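Local coordinates for protein glycosyltransferase (Streptomyces halstedii, PDB 3WAD) that belongs to the glycosyltransferases of the GT-B fold, in which two Rossmann-like domains, each built round a parallel beta-sheet, face one another across a cleft, at residues P146-F152 against G202-V208; A359-E363 against Q375-L379; E30-A34 against G47-V51. One frame throughout, in Å; residues are numbered along the deposited sequence.

Interaction 1 of 3, residues P146-F152 against G202-V208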
loop_
_atom_site.group_PDB
_atom_site.type_symbol
_atom_site.label_atom_id
_atom_site.label_comp_id
_atom_site.label_asym_id
_atom_site.label_seq_id
_atom_site.Cartn_x
_atom_site.Cartn_y
_atom_site.Cartn_z
ATOM N N PRO B 146 5.684 -20.211 13.143
ATOM C CA PRO B 146 7.017 -19.880 12.826
ATOM C C PRO B 146 7.030 -18.283 12.734
ATOM O O PRO B 146 5.987 -17.641 12.371
ATOM C CB PRO B 146 7.160 -20.470 11.459
ATOM C CG PRO B 146 5.672 -20.452 10.880
ATOM C CD PRO B 146 4.925 -20.770 11.989
ATOM N N HIS B 147 8.140 -17.643 13.126
ATOM C CA HIS B 147 8.194 -16.144 13.097
ATOM C C HIS B 147 9.507 -15.690 12.482
ATOM O O HIS B 147 10.581 -16.270 12.741
ATOM C CB HIS B 147 7.915 -15.556 14.472
ATOM C CG HIS B 147 8.678 -16.226 15.566
ATOM N ND1 HIS B 147 9.919 -15.785 15.976
ATOM C CD2 HIS B 147 8.421 -17.347 16.285
ATOM C CE1 HIS B 147 10.376 -16.586 16.921
ATOM N NE2 HIS B 147 9.467 -17.513 17.156
ATOM N N VAL B 148 9.417 -14.664 11.653
ATOM C CA VAL B 148 10.567 -14.132 10.965
ATOM C C VAL B 148 10.941 -12.778 11.597
ATOM O O VAL B 148 10.066 -11.831 11.653
ATOM C CB VAL B 148 10.241 -13.933 9.522
ATOM C CG1 VAL B 148 11.429 -13.233 8.796
ATOM C CG2 VAL B 148 9.930 -15.249 8.879
ATOM N N ARG B 149 12.190 -12.683 12.089
ATOM C CA ARG B 149 12.695 -11.438 12.660
ATOM C C ARG B 149 13.140 -10.533 11.489
ATOM O O ARG B 149 14.056 -10.887 10.737
ATOM C CB ARG B 149 13.770 -11.709 13.742
ATOM C CG ARG B 149 14.379 -10.412 14.387
ATOM C CD ARG B 149 15.407 -10.760 15.427
ATOM N NE ARG B 149 16.513 -11.446 14.769
ATOM C CZ ARG B 149 17.758 -10.968 14.665
ATOM N NH1 ARG B 149 18.089 -9.785 15.215
ATOM N NH2 ARG B 149 18.652 -11.674 13.974
ATOM N N MET B 150 12.483 -9.372 11.347
ATOM C CA MET B 150 12.776 -8.500 10.248
ATOM C C MET B 150 13.774 -7.378 10.630
ATOM O O MET B 150 13.474 -6.533 11.480
ATOM C CB MET B 150 11.522 -7.904 9.590
ATOM C CG MET B 150 11.914 -6.990 8.410
ATOM S SD MET B 150 10.425 -6.687 7.418
ATOM C CE MET B 150 11.197 -6.048 5.984
ATOM N N LEU B 151 14.952 -7.382 9.983
ATOM C CA LEU B 151 15.958 -6.334 10.273
ATOM C C LEU B 151 15.555 -5.035 9.632
ATOM O O LEU B 151 14.725 -4.971 8.688
ATOM C CB LEU B 151 17.332 -6.744 9.744
ATOM C CG LEU B 151 17.893 -8.070 10.339
ATOM C CD1 LEU B 151 19.280 -8.452 9.794
ATOM C CD2 LEU B 151 18.002 -8.044 11.868
ATOM N N PHE B 152 16.205 -3.977 10.082
ATOM C CA PHE B 152 15.895 -2.622 9.591
ATOM C C PHE B 152 17.247 -1.911 9.295
ATOM O O PHE B 152 17.299 -0.719 8.938
ATOM C CB PHE B 152 15.026 -1.900 10.682
ATOM C CG PHE B 152 15.733 -1.771 11.991
ATOM C CD1 PHE B 152 16.697 -0.744 12.162
ATOM C CD2 PHE B 152 15.514 -2.683 13.003
ATOM C CE1 PHE B 152 17.417 -0.676 13.366
ATOM C CE2 PHE B 152 16.195 -2.639 14.132
ATOM C CZ PHE B 152 17.162 -1.626 14.339
ATOM N N GLY B 202 14.450 -15.202 16.105
ATOM C CA GLY B 202 13.443 -15.658 15.145
ATOM C C GLY B 202 13.655 -17.120 14.690
ATOM O O GLY B 202 14.778 -17.649 14.748
ATOM N N THR B 203 12.587 -17.764 14.209
ATOM C CA THR B 203 12.729 -19.037 13.459
ATOM C C THR B 203 13.694 -18.724 12.436
ATOM O O THR B 203 14.537 -19.542 12.126
ATOM C CB THR B 203 11.457 -19.448 12.623
ATOM O OG1 THR B 203 10.350 -19.381 13.472
ATOM C CG2 THR B 203 11.578 -20.901 12.049
ATOM N N THR B 204 13.534 -17.564 11.795
ATOM C CA THR B 204 14.625 -17.077 10.958
ATOM C C THR B 204 14.617 -15.549 10.858
ATOM O O THR B 204 13.807 -14.910 11.486
ATOM C CB THR B 204 14.611 -17.712 9.583
ATOM O OG1 THR B 204 15.822 -17.389 8.914
ATOM C CG2 THR B 204 13.449 -17.248 8.693
ATOM N N THR B 205 15.536 -14.988 10.081
ATOM C CA THR B 205 15.774 -13.511 10.049
ATOM C C THR B 205 15.686 -13.093 8.623
ATOM O O THR B 205 16.185 -13.818 7.766
ATOM C CB THR B 205 17.162 -13.229 10.525
ATOM O OG1 THR B 205 17.146 -13.446 11.922
ATOM C CG2 THR B 205 17.560 -11.739 10.232
ATOM N N LEU B 206 15.028 -11.954 8.352
ATOM C CA LEU B 206 14.968 -11.394 6.987
ATOM C C LEU B 206 15.847 -10.150 7.022
ATOM O O LEU B 206 15.632 -9.262 7.881
ATOM C CB LEU B 206 13.490 -10.998 6.547
ATOM C CG LEU B 206 13.296 -10.241 5.231
ATOM C CD1 LEU B 206 13.860 -10.931 3.925
ATOM C CD2 LEU B 206 11.850 -9.932 4.941
ATOM N N ALA B 207 16.813 -10.067 6.108
ATOM C CA ALA B 207 17.731 -8.912 6.028
ATOM C C ALA B 207 17.257 -7.848 5.063
ATOM O O ALA B 207 16.708 -8.197 3.984
ATOM C CB ALA B 207 19.149 -9.432 5.613
ATOM N N VAL B 208 17.491 -6.553 5.366
ATOM C CA VAL B 208 17.158 -5.540 4.386
ATOM C C VAL B 208 18.413 -4.939 3.727
ATOM O O VAL B 208 18.322 -4.257 2.722
ATOM C CB VAL B 208 16.336 -4.408 5.030
ATOM C CG1 VAL B 208 14.939 -4.916 5.447
ATOM C CG2 VAL B 208 17.105 -3.778 6.222
#
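The carbonyl oxygen of H147 takes two weak backbone bonds, from T203 N at 2.9 Å and T204 N at 3.4 Å, while H147 N donates to T203 OG1 at 2.8 Å. T203 meets both polar backbone atoms of H147, firmly through its hydroxyl and weakly through its N; the hydroxyl also lies over one face of the imidazole, and the ring nitrogens bond to W129 and E141. Beyond, the segments pair as parallel strands, through R149 N to T204 O, L206 N to R149 O and L151 N to L206 O. They are neighbours in the seven-stranded parallel sheet of the N-terminal Rossmann-like domain. Alongside T205, the R149 chain leaves with CG anti to the backbone N (chi1 179°) and bends at chi3, bringing NH2 to T205 OG1 at 3.1 Å, 24° out of the guanidinium plane. NH1 forms a salt bridge with D155, NE bonds to T201 O, and L151 CD2 lies over one face of the group. On the face of V148, M150 and L206, V148 CG1 meets L206 CB; M150 lies beside L206, CE to CD2, and its side chain crosses that of V208 at about a right angle, M150 CE 3.9 Å from V208 CG1.

Interaction 2 of 3, residues A359-E363 against Q375-L379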
loop_
_atom_site.group_PDB
_atom_site.type_symbol
_atom_site.label_atom_id
_atom_site.label_comp_id
_atom_site.label_asym_id
_atom_site.label_seq_id
_atom_site.Cartn_x
_atom_site.Cartn_y
_atom_site.Cartn_z
ATOM N N ALA B 359 31.258 6.172 -2.184
ATOM C CA ALA B 359 30.947 7.210 -1.246
ATOM C C ALA B 359 32.230 7.886 -0.698
ATOM O O ALA B 359 33.295 7.287 -0.710
ATOM C CB ALA B 359 30.182 6.592 -0.110
ATOM N N LEU B 360 32.088 9.097 -0.170
ATOM C CA LEU B 360 33.118 9.724 0.615
ATOM C C LEU B 360 32.525 9.978 1.991
ATOM O O LEU B 360 31.360 10.208 2.088
ATOM C CB LEU B 360 33.563 11.037 -0.040
ATOM C CG LEU B 360 34.401 10.853 -1.293
ATOM C CD1 LEU B 360 34.702 12.214 -1.848
ATOM C CD2 LEU B 360 35.688 10.047 -0.966
ATOM N N VAL B 361 33.308 9.868 3.047
ATOM C CA VAL B 361 32.780 9.989 4.398
ATOM C C VAL B 361 33.445 11.154 5.134
ATOM O O VAL B 361 34.661 11.263 5.109
ATOM C CB VAL B 361 33.034 8.653 5.247
ATOM C CG1 VAL B 361 32.484 8.762 6.644
ATOM C CG2 VAL B 361 32.441 7.392 4.545
ATOM N N THR B 362 32.668 11.991 5.827
ATOM C CA THR B 362 33.248 12.857 6.866
ATOM C C THR B 362 32.643 12.611 8.223
ATOM O O THR B 362 31.482 12.887 8.410
ATOM C CB THR B 362 33.102 14.376 6.524
ATOM O OG1 THR B 362 33.758 14.609 5.285
ATOM C CG2 THR B 362 33.774 15.217 7.602
ATOM N N GLU B 363 33.409 12.122 9.188
ATOM C CA GLU B 363 32.827 11.938 10.530
ATOM C C GLU B 363 32.412 13.243 11.130
ATOM O O GLU B 363 32.983 14.272 10.808
ATOM C CB GLU B 363 33.808 11.302 11.470
ATOM C CG GLU B 363 34.389 10.020 10.983
ATOM C CD GLU B 363 33.417 8.819 11.078
ATOM O OE1 GLU B 363 32.349 8.902 11.754
ATOM O OE2 GLU B 363 33.742 7.763 10.477
ATOM N N GLN B 375 34.619 17.256 -0.802
ATOM C CA GLN B 375 34.114 15.887 -1.082
ATOM C C GLN B 375 32.999 15.903 -2.145
ATOM O O GLN B 375 33.026 15.133 -3.115
ATOM C CB GLN B 375 33.691 15.255 0.230
ATOM C CG GLN B 375 34.865 14.894 1.116
ATOM C CD GLN B 375 34.435 14.077 2.355
ATOM O OE1 GLN B 375 33.389 14.310 2.930
ATOM N NE2 GLN B 375 35.230 13.137 2.747
ATOM N N LEU B 376 32.033 16.806 -1.986
ATOM C CA LEU B 376 30.937 16.910 -2.935
ATOM C C LEU B 376 31.419 17.202 -4.343
ATOM O O LEU B 376 30.912 16.602 -5.322
ATOM C CB LEU B 376 29.901 17.963 -2.504
ATOM C CG LEU B 376 28.567 17.956 -3.293
ATOM C CD1 LEU B 376 27.998 16.549 -3.369
ATOM C CD2 LEU B 376 27.540 18.902 -2.699
ATOM N N ARG B 377 32.412 18.111 -4.447
ATOM C CA ARG B 377 32.993 18.454 -5.700
ATOM C C ARG B 377 33.638 17.213 -6.331
ATOM O O ARG B 377 33.513 17.024 -7.522
ATOM C CB ARG B 377 33.983 19.611 -5.517
ATOM C CG ARG B 377 33.319 20.948 -5.332
ATOM C CD ARG B 377 34.327 22.081 -5.563
ATOM N NE ARG B 377 34.263 23.181 -4.584
ATOM C CZ ARG B 377 34.604 24.445 -4.853
ATOM N NH1 ARG B 377 34.966 24.809 -6.074
ATOM N NH2 ARG B 377 34.534 25.380 -3.937
ATOM N N ARG B 378 34.312 16.362 -5.562
ATOM C CA ARG B 378 34.842 15.106 -6.123
ATOM C C ARG B 378 33.798 14.133 -6.659
ATOM O O ARG B 378 33.934 13.575 -7.762
ATOM C CB ARG B 378 35.720 14.397 -5.130
ATOM C CG ARG B 378 36.955 15.217 -4.766
ATOM C CD ARG B 378 37.876 14.372 -3.977
ATOM N NE ARG B 378 38.171 13.153 -4.733
ATOM C CZ ARG B 378 38.543 11.999 -4.198
ATOM N NH1 ARG B 378 38.646 11.824 -2.888
ATOM N NH2 ARG B 378 38.807 10.999 -5.000
ATOM N N LEU B 379 32.733 13.952 -5.889
ATOM C CA LEU B 379 31.600 13.083 -6.300
ATOM C C LEU B 379 31.005 13.493 -7.631
ATOM O O LEU B 379 30.691 12.625 -8.475
ATOM C CB LEU B 379 30.520 13.111 -5.228
ATOM C CG LEU B 379 30.907 12.489 -3.891
ATOM C CD1 LEU B 379 29.665 12.375 -3.032
ATOM C CD2 LEU B 379 31.527 11.141 -4.143
#
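L360 points from strand 359-361 toward helix 369-381 and carries the apolar part of the contact. The strand is an end strand, within the chain, of the parallel sheet of the C-terminal Rossmann-like domain; the helix, next in the chain, packs against it almost antiparallel, their short axes 172° apart and 9.1 Å at closest approach. With CG anti to the carbonyl carbon (chi1 -73°), L360 spreads its two methyls over the helix: CD1 reaches Q375 O at 3.6 Å and also touches Q375 CB, while CD2 comes to R378 NH1 at 3.9 Å, the two side chains crossing near a right angle. The charge of that arginine is paired with E382. L379 and L360 lie alongside each other but point opposite ways, L379 CD2 4.1 Å from L360 CG. V361 turns its side chain away, toward helix 346-355, but offers its carbonyl oxygen to Q375 NE2 at 3.1 Å. The N-H points almost straight at V361 O (173°), which lies in the plane of the Q375 amide, but the donor sits well above the V361 carbonyl plane and not on a lone pair. T362 OG1 donates to Q375 OE1, modelled at only 2.4 Å, so short that its exact length is doubtful. One glutamine amide thus donates through its nitrogen and accepts through its oxygen, which probably fixes its rotation beside the apolar packing of L360.

Interaction 3 of 3, residues E30-A34 against G47-V51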
loop_
_atom_site.group_PDB
_atom_site.type_symbol
_atom_site.label_atom_id
_atom_site.label_comp_id
_atom_site.label_asym_id
_atom_site.label_seq_id
_atom_site.Cartn_x
_atom_site.Cartn_y
_atom_site.Cartn_z
ATOM N N GLU B 30 -3.661 -12.397 3.832
ATOM C CA GLU B 30 -4.346 -11.451 4.701
ATOM C C GLU B 30 -3.300 -10.952 5.709
ATOM O O GLU B 30 -2.746 -11.759 6.476
ATOM C CB GLU B 30 -5.411 -12.117 5.558
ATOM C CG GLU B 30 -6.480 -12.841 4.812
ATOM C CD GLU B 30 -7.579 -11.913 4.368
ATOM O OE1 GLU B 30 -7.945 -11.964 3.168
ATOM O OE2 GLU B 30 -8.066 -11.114 5.208
ATOM N N VAL B 31 -3.042 -9.649 5.709
ATOM C CA VAL B 31 -1.937 -9.092 6.525
ATOM C C VAL B 31 -2.529 -8.124 7.537
ATOM O O VAL B 31 -3.296 -7.243 7.179
ATOM C CB VAL B 31 -1.006 -8.350 5.609
ATOM C CG1 VAL B 31 0.181 -7.737 6.385
ATOM C CG2 VAL B 31 -0.480 -9.313 4.508
ATOM N N HIS B 32 -2.243 -8.356 8.797
ATOM C CA HIS B 32 -2.539 -7.421 9.852
ATOM C C HIS B 32 -1.238 -6.733 10.336
ATOM O O HIS B 32 -0.219 -7.433 10.628
ATOM C CB HIS B 32 -3.218 -8.131 11.055
ATOM C CG HIS B 32 -4.645 -8.537 10.805
ATOM N ND1 HIS B 32 -5.348 -9.337 11.678
ATOM C CD2 HIS B 32 -5.499 -8.251 9.797
ATOM C CE1 HIS B 32 -6.580 -9.500 11.232
ATOM N NE2 HIS B 32 -6.686 -8.883 10.075
ATOM N N ILE B 33 -1.277 -5.404 10.495
ATOM C CA ILE B 33 -0.124 -4.688 11.097
ATOM C C ILE B 33 -0.496 -4.296 12.517
ATOM O O ILE B 33 -1.387 -3.406 12.734
ATOM C CB ILE B 33 0.355 -3.372 10.289
ATOM C CG1 ILE B 33 0.356 -3.622 8.767
ATOM C CG2 ILE B 33 1.696 -2.770 10.890
ATOM C CD1 ILE B 33 1.403 -4.726 8.278
ATOM N N ALA B 34 0.155 -4.925 13.481
ATOM C CA ALA B 34 -0.207 -4.640 14.857
ATOM C C ALA B 34 0.845 -3.709 15.373
ATOM O O ALA B 34 2.037 -3.996 15.215
ATOM C CB ALA B 34 -0.219 -5.983 15.700
ATOM N N GLY B 47 -1.621 2.521 3.495
ATOM C CA GLY B 47 -2.612 1.679 2.849
ATOM C C GLY B 47 -2.850 0.324 3.478
ATOM O O GLY B 47 -3.418 -0.541 2.799
ATOM N N LEU B 48 -2.504 0.125 4.758
ATOM C CA LEU B 48 -2.526 -1.218 5.335
ATOM C C LEU B 48 -3.530 -1.299 6.492
ATOM O O LEU B 48 -4.094 -0.269 6.882
ATOM C CB LEU B 48 -1.093 -1.628 5.804
ATOM C CG LEU B 48 -0.043 -1.682 4.733
ATOM C CD1 LEU B 48 1.455 -1.749 5.195
ATOM C CD2 LEU B 48 -0.407 -2.888 3.743
ATOM N N THR B 49 -3.731 -2.489 7.064
ATOM C CA THR B 49 -4.759 -2.717 8.082
ATOM C C THR B 49 -4.107 -2.743 9.411
ATOM O O THR B 49 -3.210 -3.541 9.638
ATOM C CB THR B 49 -5.456 -4.056 7.835
ATOM O OG1 THR B 49 -6.079 -3.986 6.569
ATOM C CG2 THR B 49 -6.553 -4.351 8.819
ATOM N N ALA B 50 -4.539 -1.835 10.286
ATOM C CA ALA B 50 -3.944 -1.666 11.562
ATOM C C ALA B 50 -4.720 -2.428 12.589
ATOM O O ALA B 50 -5.982 -2.377 12.628
ATOM C CB ALA B 50 -3.947 -0.180 11.926
ATOM N N VAL B 51 -3.979 -3.097 13.488
ATOM C CA VAL B 51 -4.559 -3.770 14.626
ATOM C C VAL B 51 -3.900 -3.173 15.873
ATOM O O VAL B 51 -2.777 -3.515 16.188
ATOM C CB VAL B 51 -4.312 -5.331 14.502
ATOM C CG1 VAL B 51 -4.938 -6.119 15.648
ATOM C CG2 VAL B 51 -4.807 -5.819 13.158
HETATM O O HOH W 1 -2.356 -4.692 6.045
HETATM O O HOH W 2 -5.968 -7.106 5.908
#
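I33 pairs with A50 and A34 with V51 where the last two strands at one end of the N-terminal sheet of this chain run parallel, joined by helix 40-44 in a beta-alpha-beta unit. I33 supplies both direct bonds: its N donates to T49 O at 2.8 Å, nearly in line with the carbonyl, and its O receives V51 N at 2.7 Å from above the carbonyl plane. Toward the start of the ladder the strands diverge, and water takes over. One water accepts from T49 N at 2.8 Å and donates to V31 O; a second donates to V31 O and is hydrogen-bonded to T49 OG1 at 3.2 Å, so a single carbonyl serves two bridges. Side chains close both faces. On one, V51 CG2 presses on H32, 3.5 Å from H32 CB and scarcely farther from CG, while T49 CG2 approaches the ring at CD2. The V51 methyl stands anti to the carbonyl carbon, with CG1 anti to the backbone N (chi1 -178°), which directs CG2 back to the histidine. The ring is turned to hydrogen-bond H118 through ND1 and stacks on W122. On the other face I33 CG1 packs on L48 CB at 3.9 Å, L48 following the Schellman motif in which G47, at positive phi, ends the preceding helix. Helices 18-27 and 40-44 cover the side of I33 and L48, and helix 109-122 covers that of H32 and V51. Strand 2-6 flanks strand 30-35, while T49 and A50 pair with a strand of the second subunit, continuing the sheet across the interface.

Overall arrangement
Interactions 1 and 3 belong to one parallel sheet, with centres about 18 Å apart and no direct touch: 146-152 with 202-208 lies nearer the centre of the chain, 30-34 with 47-51 at a margin where the second subunit extends the sheet. Interaction 2 belongs to the other sheet, its centre about 33 Å from that of interaction 1 and about 41 Å from that of interaction 3. Both strand pairs rest on backbone bonds, supplemented by threonine and arginine side chains in interaction 1 and by bridging waters in interaction 3. Interactions 1 and 3 are buried; interaction 2 is only partly so and joins strand to helix through a side-chain amide and leucine packing.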